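Local coordinates for cystathionine gamma-synthase (Xanthomonas oryzae pv. oryzae KACC 10331, PDB 6LD7), which probably binds pyridoxal 5'-phosphate and makes cystathionine, as a cystathionine gamma-synthase of the methionine biosynthesis pathway, at residues 272-276 with 383-388. The protein carries 1 engineered substitution. Numbering follows the deposited sequence.
Sequences AIAEL and LLIDLR
Leu-384 pushes its CD2 methyl into a shallow hollow of helix 259-277 bordered by Ala-272 O, Ile-273 CG1 and Leu-276 CB. CD2 lies 4.0 Å from Leu-276 CB and 3.9 Å from Ala-272 O, the latter a contact with a backbone carbonyl already engaged by Leu-276 N. Leu-276 returns the gesture: its side chain runs past Leu-384 in the opposite direction and sets its two methyls on different neighbours. CD2 rests against Leu-387 CB at 3.9 Å, while CD1 lies against the side chain of Arg-388, extended from CG to NE, at 4.0 Å from CG. The reach comes from chi1 of 167°, which turns CG anti to the backbone N and carries the fork across to helix 380-396. The two segments run in nearly the same direction, 27° apart, with axes 10.5 Å apart at closest approach, and no hydrogen bond spans them. Both helices belong to the smaller, C-terminal domain of a fold type I PLP-dependent enzyme, where helices pack on a mixed sheet. Ile-273 and Ala-274 meet Met-311 of strand 310-315, and the carboxylate of Asp-386 is bonded to Arg-330 N and Tyr-331 N, tying helix 380-396 to the backbone just after helix 319-327. On the buried side, Ile-273 is the bump, entering between Leu-383 and Leu-387. Chi1 of -75° places CG2 anti to the backbone N and CG1 beside it. The methyl CG2 packs against Leu-387 CD1 at 3.6 Å, the two side chains crossing at about a right angle, and CG1 touches the same methyl at 3.8 Å. At the end of the same side chain, Ile-273 CD1 reaches Leu-383, 4.1 Å from its CB and about as far from its CD1.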
loop_
_atom_site.group_PDB
_atom_site.type_symbol
_atom_site.label_atom_id
_atom_site.label_comp_id
_atom_site.label_asym_id
_atom_site.label_seq_id
_atom_site.Cartn_x
_atom_site.Cartn_y
_atom_site.Cartn_z
ATOM N N ALA C 272 -29.375 -7.086 -20.466
ATOM C CA ALA C 272 -30.689 -6.929 -19.798
ATOM C C ALA C 272 -31.108 -5.463 -19.804
ATOM O O ALA C 272 -32.240 -5.202 -20.030
ATOM C CB ALA C 272 -30.624 -7.490 -18.431
ATOM N N ILE C 273 -30.179 -4.506 -19.665
ATOM C CA ILE C 273 -30.587 -3.120 -19.505
ATOM C C ILE C 273 -30.983 -2.646 -20.877
ATOM O O ILE C 273 -31.958 -1.844 -21.003
ATOM C CB ILE C 273 -29.471 -2.293 -18.834
ATOM C CG1 ILE C 273 -29.448 -2.641 -17.349
ATOM C CG2 ILE C 273 -29.692 -0.830 -19.052
ATOM C CD1 ILE C 273 -28.198 -2.267 -16.615
ATOM N N ALA C 274 -30.230 -3.027 -21.883
ATOM C CA ALA C 274 -30.547 -2.643 -23.287
ATOM C C ALA C 274 -31.942 -3.162 -23.667
ATOM O O ALA C 274 -32.706 -2.412 -24.295
ATOM C CB ALA C 274 -29.496 -3.159 -24.248
ATOM N N GLU C 275 -32.277 -4.394 -23.327
ATOM C CA GLU C 275 -33.671 -4.885 -23.495
ATOM C C GLU C 275 -34.679 -3.938 -22.795
ATOM O O GLU C 275 -35.749 -3.755 -23.353
ATOM C CB GLU C 275 -33.898 -6.282 -22.897
ATOM C CG GLU C 275 -33.718 -7.428 -23.850
ATOM C CD GLU C 275 -34.988 -8.194 -24.179
ATOM O OE1 GLU C 275 -35.967 -7.537 -24.523
ATOM O OE2 GLU C 275 -34.994 -9.464 -24.053
ATOM N N LEU C 276 -34.481 -3.497 -21.543
ATOM C CA LEU C 276 -35.509 -2.631 -20.880
ATOM C C LEU C 276 -35.600 -1.296 -21.639
ATOM O O LEU C 276 -36.691 -0.796 -21.880
ATOM C CB LEU C 276 -35.081 -2.371 -19.447
ATOM C CG LEU C 276 -35.845 -1.259 -18.734
ATOM C CD1 LEU C 276 -37.230 -1.811 -18.305
ATOM C CD2 LEU C 276 -35.068 -0.764 -17.520
ATOM N N LEU C 383 -30.332 -3.389 -10.681
ATOM C CA LEU C 383 -30.120 -2.330 -11.688
ATOM C C LEU C 383 -31.413 -2.067 -12.442
ATOM O O LEU C 383 -31.705 -0.898 -12.686
ATOM C CB LEU C 383 -29.004 -2.707 -12.659
ATOM C CG LEU C 383 -27.677 -2.954 -11.970
ATOM C CD1 LEU C 383 -26.577 -3.175 -13.001
ATOM C CD2 LEU C 383 -27.323 -1.770 -11.038
ATOM N N LEU C 384 -32.186 -3.101 -12.782
ATOM C CA LEU C 384 -33.456 -2.890 -13.547
ATOM C C LEU C 384 -34.543 -2.206 -12.685
ATOM O O LEU C 384 -35.218 -1.283 -13.163
ATOM C CB LEU C 384 -33.972 -4.219 -14.064
ATOM C CG LEU C 384 -33.131 -4.917 -15.121
ATOM C CD1 LEU C 384 -33.685 -6.312 -15.336
ATOM C CD2 LEU C 384 -33.151 -4.162 -16.415
ATOM N N ILE C 385 -34.656 -2.558 -11.430
ATOM C CA ILE C 385 -35.616 -1.872 -10.507
ATOM C C ILE C 385 -35.232 -0.386 -10.411
ATOM O O ILE C 385 -36.094 0.516 -10.614
ATOM C CB ILE C 385 -35.552 -2.560 -9.137
ATOM C CG1 ILE C 385 -36.222 -3.948 -9.186
ATOM C CG2 ILE C 385 -36.145 -1.638 -8.059
ATOM C CD1 ILE C 385 -35.882 -4.780 -7.927
ATOM N N ASP C 386 -33.940 -0.113 -10.243
ATOM C CA ASP C 386 -33.443 1.287 -10.176
ATOM C C ASP C 386 -33.764 2.048 -11.458
ATOM O O ASP C 386 -34.289 3.201 -11.337
ATOM C CB ASP C 386 -31.948 1.304 -9.872
ATOM C CG ASP C 386 -31.440 2.500 -9.060
ATOM O OD1 ASP C 386 -32.232 3.089 -8.252
ATOM O OD2 ASP C 386 -30.218 2.813 -9.220
ATOM N N LEU C 387 -33.509 1.475 -12.640
ATOM C CA LEU C 387 -33.805 2.209 -13.899
ATOM C C LEU C 387 -35.315 2.388 -14.133
ATOM O O LEU C 387 -35.752 3.508 -14.611
ATOM C CB LEU C 387 -33.144 1.531 -15.088
ATOM C CG LEU C 387 -31.625 1.514 -15.061
ATOM C CD1 LEU C 387 -31.106 0.551 -16.097
ATOM C CD2 LEU C 387 -31.032 2.898 -15.273
ATOM N N ARG C 388 -36.113 1.340 -13.926
ATOM C CA ARG C 388 -37.584 1.520 -13.977
ATOM C C ARG C 388 -38.016 2.661 -13.064
ATOM O O ARG C 388 -38.882 3.385 -13.454
ATOM C CB ARG C 388 -38.353 0.280 -13.520
ATOM C CG ARG C 388 -38.311 -0.844 -14.537
ATOM C CD ARG C 388 -39.321 -1.928 -14.117
ATOM N NE ARG C 388 -38.745 -3.046 -14.757
ATOM C CZ ARG C 388 -38.054 -4.039 -14.191
ATOM N NH1 ARG C 388 -37.956 -4.229 -12.891
ATOM N NH2 ARG C 388 -37.515 -4.891 -15.012
#